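PDB 6JWS: 7,8-dihydro-6-hydroxymethylpterin pyrophosphokinase-dihydropteroate synthase from Plasmodium falciparum, which probably makes 7,8-dihydropteroate for folate synthesis in two steps, ATP-dependent pyrophosphorylation of 6-hydroxymethyl-7,8-dihydropterin followed by its condensation with 4-aminobenzoate. Local coordinates for residues 15-20 against 213-218; 122-127 against 175-180; 542-547 against 579-584. The protein carries 1 engineered substitution. All coordinates share one frame; numbering follows the deposited sequence.

Contacts 1 and 2 belong to the pyrophosphokinase (HPPK) half of this bifunctional chain, contact 3 to the TIM-barrel dihydropteroate synthase half. The first two are neighbours, their centres about 9 Å apart. Contact 1 pairs strands 16-24 and 208-214 of the six-stranded antiparallel sheet, and contact 2 sets the loop 122-127 against the start of helix 177-190; in sequence, both pieces of contact 2 fall between those of contact 1. They meet where T218 probably bonds to the E126 carboxylate and the V127 backbone. Contact 3 follows later in the chain, its centre about 43 Å from contact 1 and about 52 Å from contact 2, consistent with ATP and pteroate sites in separate domains.

Contact 1: residues 15-20 against 213-218; sequences TNIAVL and FFNDFT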
loop_
_atom_site.group_PDB
_atom_site.type_symbol
_atom_site.label_atom_id
_atom_site.label_comp_id
_atom_site.label_asym_id
_atom_site.label_seq_id
_atom_site.Cartn_x
_atom_site.Cartn_y
_atom_site.Cartn_z
ATOM N N THR B 15 -33.852 6.748 -40.835
ATOM C CA THR B 15 -33.125 6.796 -39.567
ATOM C C THR B 15 -32.301 5.523 -39.357
ATOM O O THR B 15 -32.857 4.445 -39.142
ATOM C CB THR B 15 -34.063 7.120 -38.398
ATOM O OG1 THR B 15 -34.571 8.437 -38.626
ATOM C CG2 THR B 15 -33.363 7.095 -37.059
ATOM N N ASN B 16 -30.967 5.667 -39.398
ATOM C CA ASN B 16 -30.057 4.526 -39.377
ATOM C C ASN B 16 -29.091 4.612 -38.188
ATOM O O ASN B 16 -28.831 5.701 -37.674
ATOM C CB ASN B 16 -29.290 4.396 -40.700
ATOM C CG ASN B 16 -30.184 4.116 -41.898
ATOM O OD1 ASN B 16 -30.970 3.168 -41.885
ATOM N ND2 ASN B 16 -30.068 4.932 -42.937
ATOM N N ILE B 17 -28.542 3.444 -37.792
ATOM C CA ILE B 17 -27.514 3.332 -36.763
ATOM C C ILE B 17 -26.165 2.952 -37.379
ATOM O O ILE B 17 -25.992 1.840 -37.871
ATOM C CB ILE B 17 -27.918 2.317 -35.667
ATOM C CG1 ILE B 17 -29.330 2.551 -35.131
ATOM C CG2 ILE B 17 -26.882 2.330 -34.548
ATOM C CD1 ILE B 17 -29.469 3.845 -34.358
ATOM N N ALA B 18 -25.186 3.852 -37.263
ATOM C CA ALA B 18 -23.807 3.584 -37.647
ATOM C C ALA B 18 -22.891 3.622 -36.424
ATOM O O ALA B 18 -23.109 4.419 -35.509
ATOM C CB ALA B 18 -23.341 4.621 -38.633
ATOM N N VAL B 19 -21.824 2.807 -36.473
ATOM C CA VAL B 19 -20.771 2.791 -35.476
ATOM C C VAL B 19 -19.473 3.187 -36.169
ATOM O O VAL B 19 -19.133 2.612 -37.195
ATOM C CB VAL B 19 -20.684 1.407 -34.803
ATOM C CG1 VAL B 19 -19.707 1.374 -33.637
ATOM C CG2 VAL B 19 -22.050 0.920 -34.350
ATOM N N LEU B 20 -18.790 4.202 -35.625
ATOM C CA LEU B 20 -17.583 4.751 -36.221
ATOM C C LEU B 20 -16.366 4.550 -35.318
ATOM O O LEU B 20 -16.491 4.472 -34.093
ATOM C CB LEU B 20 -17.764 6.248 -36.500
ATOM C CG LEU B 20 -18.983 6.670 -37.320
ATOM C CD1 LEU B 20 -18.918 8.166 -37.585
ATOM C CD2 LEU B 20 -19.067 5.904 -38.641
ATOM N N PHE B 213 -19.810 -0.402 -38.322
ATOM C CA PHE B 213 -21.066 -1.088 -38.524
ATOM C C PHE B 213 -22.058 -0.091 -39.096
ATOM O O PHE B 213 -21.926 1.112 -38.893
ATOM C CB PHE B 213 -21.613 -1.639 -37.207
ATOM C CG PHE B 213 -20.813 -2.752 -36.579
ATOM C CD1 PHE B 213 -20.788 -4.020 -37.148
ATOM C CD2 PHE B 213 -20.104 -2.539 -35.399
ATOM C CE1 PHE B 213 -20.064 -5.050 -36.553
ATOM C CE2 PHE B 213 -19.386 -3.569 -34.806
ATOM C CZ PHE B 213 -19.364 -4.824 -35.384
ATOM N N PHE B 214 -23.050 -0.620 -39.807
ATOM C CA PHE B 214 -24.149 0.182 -40.321
ATOM C C PHE B 214 -25.374 -0.721 -40.356
ATOM O O PHE B 214 -25.468 -1.627 -41.185
ATOM C CB PHE B 214 -23.792 0.758 -41.695
ATOM C CG PHE B 214 -24.681 1.886 -42.155
ATOM C CD1 PHE B 214 -26.028 1.678 -42.407
ATOM C CD2 PHE B 214 -24.158 3.153 -42.356
ATOM C CE1 PHE B 214 -26.839 2.724 -42.822
ATOM C CE2 PHE B 214 -24.970 4.193 -42.780
ATOM C CZ PHE B 214 -26.306 3.972 -43.018
ATOM N N ASN B 215 -26.283 -0.494 -39.412
ATOM C CA ASN B 215 -27.374 -1.422 -39.201
ATOM C C ASN B 215 -26.780 -2.825 -39.127
ATOM O O ASN B 215 -25.641 -2.988 -38.672
ATOM C CB ASN B 215 -28.497 -1.195 -40.218
ATOM C CG ASN B 215 -29.121 0.182 -40.071
ATOM O OD1 ASN B 215 -29.061 0.790 -38.997
ATOM N ND2 ASN B 215 -29.701 0.695 -41.147
ATOM N N ASP B 216 -27.553 -3.813 -39.601
ATOM C CA ASP B 216 -27.142 -5.208 -39.584
ATOM C C ASP B 216 -26.595 -5.619 -40.953
ATOM O O ASP B 216 -26.543 -6.805 -41.259
ATOM C CB ASP B 216 -28.318 -6.100 -39.188
ATOM C CG ASP B 216 -29.478 -5.996 -40.168
ATOM O OD1 ASP B 216 -29.402 -5.159 -41.098
ATOM O OD2 ASP B 216 -30.443 -6.761 -40.009
ATOM N N PHE B 217 -26.176 -4.643 -41.766
ATOM C CA PHE B 217 -25.777 -4.914 -43.142
ATOM C C PHE B 217 -24.453 -5.678 -43.188
ATOM O O PHE B 217 -23.563 -5.465 -42.361
ATOM C CB PHE B 217 -25.606 -3.620 -43.951
ATOM C CG PHE B 217 -26.834 -2.755 -44.110
ATOM C CD1 PHE B 217 -28.096 -3.224 -43.780
ATOM C CD2 PHE B 217 -26.723 -1.472 -44.623
ATOM C CE1 PHE B 217 -29.214 -2.414 -43.905
ATOM C CE2 PHE B 217 -27.844 -0.661 -44.753
ATOM C CZ PHE B 217 -29.086 -1.136 -44.396
ATOM N N THR B 218 -24.331 -6.538 -44.205
ATOM C CA THR B 218 -23.085 -7.195 -44.562
ATOM C C THR B 218 -22.774 -6.849 -46.016
ATOM O O THR B 218 -23.429 -7.354 -46.925
ATOM C CB THR B 218 -23.224 -8.716 -44.425
ATOM O OG1 THR B 218 -23.780 -9.054 -43.156
ATOM C CG2 THR B 218 -21.914 -9.447 -44.630
#
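N16 and N215 meet amide to amide at the end of a two-strand pairing, their side chains crossing at about a right angle and their amide planes 62° apart. N215 ND2 gives its hydrogen to N16 OD1 at 2.9 Å; the acceptor lies in the amide plane of N215, whereas the donor stands well above the carbonyl plane of N16. The other branch of the same amide, N215 OD1, accepts from the backbone I17 N at 3.0 Å in a nearly straight bond. Held at both ND2 and OD1, the N215 amide should be fixed in its rotation; separately, the backbone N215 N bonds to I17 O at 2.8 Å. N16 ND2 is hydrogen-bonded to V174 O.

Further along, A18 and F214 form an antiparallel non-hydrogen-bonded pair, and V19 and F213 a hydrogen-bonded one, closed by V19 N to F213 O (3.0 Å) and F213 N to V19 O (3.3 Å). On the V19 face, the V19 and F213 side chains run side by side and point the same way, V19 CG2 lying 3.9 Å from F213 CB and V19 CB beside the ring edge. On the A18 face, F214 has CG trans to its own backbone N (chi1 -164°), and its ring extends along strand 16-24 towards N16: CD2 approaches A18 CB while CE1 reaches N16 CB at 3.6 Å. M180 and P177 of helix 177-190 pack on this ring, and Y340 meets F213 edge-to-face.

Beyond the pair, the chain reverses in a type II' turn from F214 to F217, with N215 CB over one face of the F217 ring. The whole is an antiparallel edge pairing of the HPPK alpha/beta sheet, in which 208-214 also carries D208, D210 and I211 of the ATP site.

Contact 2: residues 122-127 against 175-180; sequences SILKEV and NDPLSM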
loop_
_atom_site.group_PDB
_atom_site.type_symbol
_atom_site.label_atom_id
_atom_site.label_comp_id
_atom_site.label_asym_id
_atom_site.label_seq_id
_atom_site.Cartn_x
_atom_site.Cartn_y
_atom_site.Cartn_z
ATOM N N SER B 122 -31.176 -3.455 -46.966
ATOM C CA SER B 122 -30.096 -2.589 -47.417
ATOM C C SER B 122 -30.384 -2.094 -48.833
ATOM O O SER B 122 -30.793 -2.876 -49.690
ATOM C CB SER B 122 -28.774 -3.304 -47.353
ATOM O OG SER B 122 -27.718 -2.442 -47.765
ATOM N N ILE B 123 -30.170 -0.796 -49.079
ATOM C CA ILE B 123 -30.323 -0.319 -50.441
ATOM C C ILE B 123 -29.092 -0.730 -51.244
ATOM O O ILE B 123 -29.224 -1.072 -52.412
ATOM C CB ILE B 123 -30.656 1.184 -50.559
ATOM C CG1 ILE B 123 -29.411 2.065 -50.484
ATOM C CG2 ILE B 123 -31.728 1.614 -49.564
ATOM C CD1 ILE B 123 -29.438 3.227 -51.443
ATOM N N LEU B 124 -27.908 -0.719 -50.614
ATOM C CA LEU B 124 -26.722 -1.251 -51.270
ATOM C C LEU B 124 -26.824 -2.774 -51.307
ATOM O O LEU B 124 -27.569 -3.372 -50.532
ATOM C CB LEU B 124 -25.457 -0.797 -50.539
ATOM C CG LEU B 124 -25.101 0.685 -50.665
ATOM C CD1 LEU B 124 -23.711 0.959 -50.105
ATOM C CD2 LEU B 124 -25.184 1.152 -52.110
ATOM N N LYS B 125 -26.085 -3.389 -52.235
ATOM C CA LYS B 125 -26.141 -4.832 -52.401
ATOM C C LYS B 125 -25.319 -5.493 -51.298
ATOM O O LYS B 125 -24.192 -5.078 -51.034
ATOM C CB LYS B 125 -25.644 -5.229 -53.798
ATOM C CG LYS B 125 -26.709 -5.290 -54.888
ATOM C CD LYS B 125 -26.173 -5.136 -56.312
ATOM C CE LYS B 125 -24.971 -5.998 -56.653
ATOM N NZ LYS B 125 -25.209 -7.442 -56.404
ATOM N N GLU B 126 -25.895 -6.528 -50.675
ATOM C CA GLU B 126 -25.231 -7.272 -49.613
ATOM C C GLU B 126 -24.527 -8.513 -50.163
ATOM O O GLU B 126 -24.958 -9.091 -51.158
ATOM C CB GLU B 126 -26.244 -7.682 -48.541
ATOM C CG GLU B 126 -26.690 -6.528 -47.652
ATOM C CD GLU B 126 -27.464 -6.950 -46.414
ATOM O OE1 GLU B 126 -28.632 -7.379 -46.560
ATOM O OE2 GLU B 126 -26.891 -6.871 -45.306
ATOM N N VAL B 127 -23.440 -8.910 -49.487
ATOM C CA VAL B 127 -22.763 -10.185 -49.689
ATOM C C VAL B 127 -23.186 -11.144 -48.572
ATOM O O VAL B 127 -23.732 -10.719 -47.554
ATOM C CB VAL B 127 -21.225 -10.024 -49.797
ATOM C CG1 VAL B 127 -20.805 -9.370 -51.109
ATOM C CG2 VAL B 127 -20.612 -9.262 -48.623
ATOM N N ASN B 175 -28.541 7.770 -45.886
ATOM C CA ASN B 175 -29.325 6.637 -46.357
ATOM C C ASN B 175 -28.533 5.331 -46.356
ATOM O O ASN B 175 -29.135 4.262 -46.249
ATOM C CB ASN B 175 -29.936 6.876 -47.739
ATOM C CG ASN B 175 -31.000 7.952 -47.739
ATOM O OD1 ASN B 175 -31.809 8.056 -46.816
ATOM N ND2 ASN B 175 -31.005 8.761 -48.782
ATOM N N ASP B 176 -27.200 5.412 -46.499
ATOM C CA ASP B 176 -26.406 4.210 -46.699
ATOM C C ASP B 176 -24.953 4.457 -46.304
ATOM O O ASP B 176 -24.506 5.607 -46.250
ATOM C CB ASP B 176 -26.457 3.761 -48.163
ATOM C CG ASP B 176 -25.806 4.779 -49.080
ATOM O OD1 ASP B 176 -26.488 5.768 -49.426
ATOM O OD2 ASP B 176 -24.597 4.627 -49.369
ATOM N N PRO B 177 -24.171 3.375 -46.052
ATOM C CA PRO B 177 -22.758 3.504 -45.692
ATOM C C PRO B 177 -21.879 4.120 -46.773
ATOM O O PRO B 177 -20.843 4.726 -46.468
ATOM C CB PRO B 177 -22.304 2.074 -45.334
ATOM C CG PRO B 177 -23.365 1.149 -45.907
ATOM C CD PRO B 177 -24.633 1.974 -46.004
ATOM N N LEU B 178 -22.292 3.975 -48.040
ATOM C CA LEU B 178 -21.491 4.583 -49.096
ATOM C C LEU B 178 -21.678 6.095 -49.062
ATOM O O LEU B 178 -20.698 6.829 -49.102
ATOM C CB LEU B 178 -21.786 3.972 -50.471
ATOM C CG LEU B 178 -20.865 4.452 -51.594
ATOM C CD1 LEU B 178 -19.421 4.553 -51.128
ATOM C CD2 LEU B 178 -20.964 3.551 -52.814
ATOM N N SER B 179 -22.929 6.556 -48.932
ATOM C CA SER B 179 -23.144 7.991 -48.774
ATOM C C SER B 179 -22.453 8.480 -47.498
ATOM O O SER B 179 -21.818 9.538 -47.500
ATOM C CB SER B 179 -24.604 8.384 -48.793
ATOM O OG SER B 179 -25.364 7.541 -49.649
ATOM N N MET B 180 -22.547 7.690 -46.422
ATOM C CA MET B 180 -21.930 8.110 -45.173
ATOM C C MET B 180 -20.421 8.258 -45.347
ATOM O O MET B 180 -19.837 9.248 -44.896
ATOM C CB MET B 180 -22.225 7.160 -44.009
ATOM C CG MET B 180 -21.532 7.604 -42.726
ATOM S SD MET B 180 -22.420 7.061 -41.269
ATOM C CE MET B 180 -21.894 5.355 -41.220
#
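L124 pushes one methyl, CD1, into the first turn of helix 177-190, and that methyl makes the close part of the contact. It lies 3.6 Å from L178 CB, the two leucine side chains crossing at about a right angle, and 4.2 Å from P177 CG. L124 CD1 thus sits by two apolar side chains and one carboxylate oxygen, D176 OD2, 3.8 Å away. L124 CG stands anti to the carbonyl carbon (chi1 -70°), and the chain is extended at chi2, which carries CD1 forward to the helix. L316 of strand 316-318 touches L124, P177 and L178, and M221 of strand 219-221 touches both leucines, enclosing the buried side.

The carboxylate in question belongs to a helix N-cap. D176 precedes the first turn, and its OD2 takes the S179 N-H at 2.6 Å, a capping bond at the start of the helix, with the donor approaching from above the carboxylate plane. The helix end would probably favour a negative charge here, while D176 CB faces the loop and makes apolar contact. P177, next in line, brings its ring close to I211 of the ATP site.

Packing is looser at I123. Its CG1 reaches D176 CB at 4.1 Å, the one side chain lying across the other, and the residue is partly exposed. From here the loop swings away from the helix: K125 and E126 are exposed to solvent, although E126 OE2 accepts from T218 N, and V127 pairs through its backbone with T218.

Contact 3: residues 542-547 against 579-584; sequences TNYDNL and GFAKKH. With PT1 (pteroic acid), chain I.
Two loops of the dihydropteroate synthase TIM barrel meet here: 542-547 comes after strand 525-529, while the loop 579-584 comes after strand 572-575, and each leads into a helix. The hydrogen bond between them comes from Y544, whose hydroxyl OH donates to the backbone A581 O at 2.8 Å. That oxygen lies in the plane of the Y544 ring, at its edge, while the hydroxyl is tilted 29° from the carbonyl plane of A581. A581 CB and K582 CE both stand 3.8 Å from Y544 OH, and L547 CD1 lies over one face of the ring. R532 makes a cation-pi contact with Y544.

In a TIM barrel, loops after the strands surround the active site, and the second loop does so here: G579 and F580 belong to the pteroic acid pocket. The F580 ring puts a face towards PT1 C16 and its edge towards PT1 C3, with F580 CZ 3.3 Å from PT1 N14. G579 has a positive phi, which favours glycine, and its O lies 3.6 Å from PT1 C18.

Between ligand and tyrosine, K582 crosses Y544 at about a right angle. Its chain bends at chi2 (99°) and then runs extended, which brings NZ back to F580 O at 2.9 Å. With I576 O, G577 O and H530 ND1, four acceptors surround NZ and share its N-H groups. NZ thus joins the loop carrying F580 to the residues just after strand 572-575 and to H530.

On the outer side, T542 CG2 rests against the aliphatic chain of K583, 3.5 Å from its CG and 3.7 Å from its CE. K583 itself is exposed and occupies the N-cap position of helix 584-592, whose Q586 binds both K583 N and T542 O.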
loop_
_atom_site.group_PDB
_atom_site.type_symbol
_atom_site.label_atom_id
_atom_site.label_comp_id
_atom_site.label_asym_id
_atom_site.label_seq_id
_atom_site.Cartn_x
_atom_site.Cartn_y
_atom_site.Cartn_z
ATOM N N THR B 542 -30.086 5.918 5.096
ATOM C CA THR B 542 -28.885 5.124 5.272
ATOM C C THR B 542 -29.120 3.634 5.001
ATOM O O THR B 542 -28.182 2.820 5.103
ATOM C CB THR B 542 -28.358 5.499 6.659
ATOM O OG1 THR B 542 -27.174 6.237 6.379
ATOM C CG2 THR B 542 -28.182 4.355 7.622
ATOM N N ASN B 543 -30.339 3.286 4.581
ATOM C CA ASN B 543 -30.647 1.889 4.298
ATOM C C ASN B 543 -30.356 1.546 2.836
ATOM O O ASN B 543 -30.955 2.090 1.920
ATOM C CB ASN B 543 -32.077 1.507 4.698
ATOM C CG ASN B 543 -32.410 1.802 6.147
ATOM O OD1 ASN B 543 -31.543 1.713 7.018
ATOM N ND2 ASN B 543 -33.668 2.142 6.427
ATOM N N TYR B 544 -29.462 0.586 2.628
ATOM C CA TYR B 544 -29.103 0.180 1.290
ATOM C C TYR B 544 -29.294 -1.327 1.184
ATOM O O TYR B 544 -28.874 -2.072 2.061
ATOM C CB TYR B 544 -27.643 0.544 0.997
ATOM C CG TYR B 544 -27.387 2.022 0.869
ATOM C CD1 TYR B 544 -27.099 2.796 1.992
ATOM C CD2 TYR B 544 -27.452 2.648 -0.381
ATOM C CE1 TYR B 544 -26.887 4.162 1.876
ATOM C CE2 TYR B 544 -27.243 4.015 -0.510
ATOM C CZ TYR B 544 -26.953 4.764 0.622
ATOM O OH TYR B 544 -26.759 6.108 0.499
ATOM N N ASP B 545 -29.888 -1.771 0.088
ATOM C CA ASP B 545 -29.935 -3.192 -0.190
ATOM C C ASP B 545 -28.514 -3.769 -0.351
ATOM O O ASP B 545 -28.159 -4.747 0.282
ATOM C CB ASP B 545 -30.824 -3.455 -1.402
ATOM C CG ASP B 545 -30.893 -4.935 -1.698
ATOM O OD1 ASP B 545 -31.075 -5.720 -0.733
ATOM O OD2 ASP B 545 -30.718 -5.297 -2.875
ATOM N N ASN B 546 -27.689 -3.153 -1.195
ATOM C CA ASN B 546 -26.303 -3.563 -1.348
ATOM C C ASN B 546 -25.452 -2.307 -1.508
ATOM O O ASN B 546 -25.310 -1.803 -2.611
ATOM C CB ASN B 546 -26.152 -4.485 -2.560
ATOM C CG ASN B 546 -24.780 -5.118 -2.628
ATOM O OD1 ASN B 546 -23.794 -4.549 -2.144
ATOM N ND2 ASN B 546 -24.703 -6.295 -3.227
ATOM N N LEU B 547 -24.919 -1.779 -0.408
ATOM C CA LEU B 547 -24.331 -0.447 -0.404
ATOM C C LEU B 547 -23.378 -0.253 -1.586
ATOM O O LEU B 547 -23.503 0.697 -2.359
ATOM C CB LEU B 547 -23.634 -0.221 0.947
ATOM C CG LEU B 547 -22.641 0.949 0.995
ATOM C CD1 LEU B 547 -23.374 2.274 1.226
ATOM C CD2 LEU B 547 -21.618 0.723 2.095
ATOM N N GLY B 579 -19.845 10.344 3.176
ATOM C CA GLY B 579 -20.532 11.202 4.140
ATOM C C GLY B 579 -21.923 11.670 3.667
ATOM O O GLY B 579 -22.641 12.329 4.419
ATOM N N PHE B 580 -22.328 11.349 2.431
ATOM C CA PHE B 580 -23.617 11.827 1.943
ATOM C C PHE B 580 -24.635 10.690 1.972
ATOM O O PHE B 580 -24.678 9.850 1.060
ATOM C CB PHE B 580 -23.509 12.373 0.517
ATOM C CG PHE B 580 -22.849 13.717 0.299
ATOM C CD1 PHE B 580 -23.605 14.879 0.239
ATOM C CD2 PHE B 580 -21.496 13.799 -0.039
ATOM C CE1 PHE B 580 -23.022 16.088 -0.097
ATOM C CE2 PHE B 580 -20.897 15.019 -0.328
ATOM C CZ PHE B 580 -21.671 16.158 -0.389
ATOM N N ALA B 581 -25.461 10.677 3.027
ATOM C CA ALA B 581 -26.341 9.554 3.314
ATOM C C ALA B 581 -25.540 8.262 3.465
ATOM O O ALA B 581 -25.940 7.211 2.942
ATOM C CB ALA B 581 -27.445 9.402 2.277
ATOM N N LYS B 582 -24.424 8.339 4.199
ATOM C CA LYS B 582 -23.727 7.125 4.618
ATOM C C LYS B 582 -23.361 7.259 6.098
ATOM O O LYS B 582 -22.850 8.291 6.508
ATOM C CB LYS B 582 -22.472 6.877 3.767
ATOM C CG LYS B 582 -22.712 6.423 2.331
ATOM C CD LYS B 582 -22.615 7.555 1.333
ATOM C CE LYS B 582 -23.216 7.224 -0.019
ATOM N NZ LYS B 582 -23.186 8.404 -0.912
ATOM N N LYS B 583 -23.628 6.214 6.896
ATOM C CA LYS B 583 -23.039 6.101 8.226
ATOM C C LYS B 583 -21.519 5.997 8.070
ATOM O O LYS B 583 -21.016 5.650 6.993
ATOM C CB LYS B 583 -23.617 4.903 8.990
ATOM C CG LYS B 583 -25.126 4.952 9.268
ATOM C CD LYS B 583 -25.480 5.775 10.497
ATOM C CE LYS B 583 -26.958 5.830 10.834
ATOM N NZ LYS B 583 -27.577 7.128 10.457
ATOM N N HIS B 584 -20.803 6.310 9.157
ATOM C CA HIS B 584 -19.349 6.305 9.183
ATOM C C HIS B 584 -18.792 4.963 8.720
ATOM O O HIS B 584 -17.911 4.943 7.867
ATOM C CB HIS B 584 -18.826 6.803 10.541
ATOM C CG HIS B 584 -19.323 8.175 10.854
ATOM N ND1 HIS B 584 -19.628 9.096 9.851
ATOM C CD2 HIS B 584 -19.594 8.787 12.027
ATOM C CE1 HIS B 584 -20.055 10.223 10.401
ATOM N NE2 HIS B 584 -20.046 10.053 11.739
HETATM C C2 PT1 I . -17.675 15.430 -2.292
HETATM C C3 PT1 I . -18.103 16.747 -1.820
HETATM C C5 PT1 I . -18.404 17.744 -2.852
HETATM N N6 PT1 I . -18.220 17.065 -0.508
HETATM C C7 PT1 I . -17.900 16.126 -4.547
HETATM N N9 PT1 I . -18.280 17.388 -4.163
HETATM C C10 PT1 I . -18.650 18.305 -0.155
HETATM N N11 PT1 I . -17.801 15.791 -5.885
HETATM C C12 PT1 I . -18.965 19.242 -1.131
HETATM C C21 PT1 I . -19.445 14.901 6.640
HETATM O O22 PT1 I . -18.672 15.297 7.555
HETATM O O1 PT1 I . -17.390 14.469 -1.405
HETATM N N4 PT1 I . -17.587 15.184 -3.618
HETATM N N8 PT1 I . -18.820 18.954 -2.442
HETATM C C13 PT1 I . -18.818 18.622 1.307
HETATM N N14 PT1 I . -19.993 17.866 1.820
HETATM C C15 PT1 I . -19.883 17.154 2.966
HETATM C C16 PT1 I . -20.637 15.974 3.142
HETATM C C17 PT1 I . -18.999 17.631 3.989
HETATM C C18 PT1 I . -20.492 15.243 4.347
HETATM C C19 PT1 I . -18.880 16.899 5.196
HETATM C C20 PT1 I . -19.611 15.696 5.364
HETATM O O23 PT1 I . -20.075 13.839 6.783
#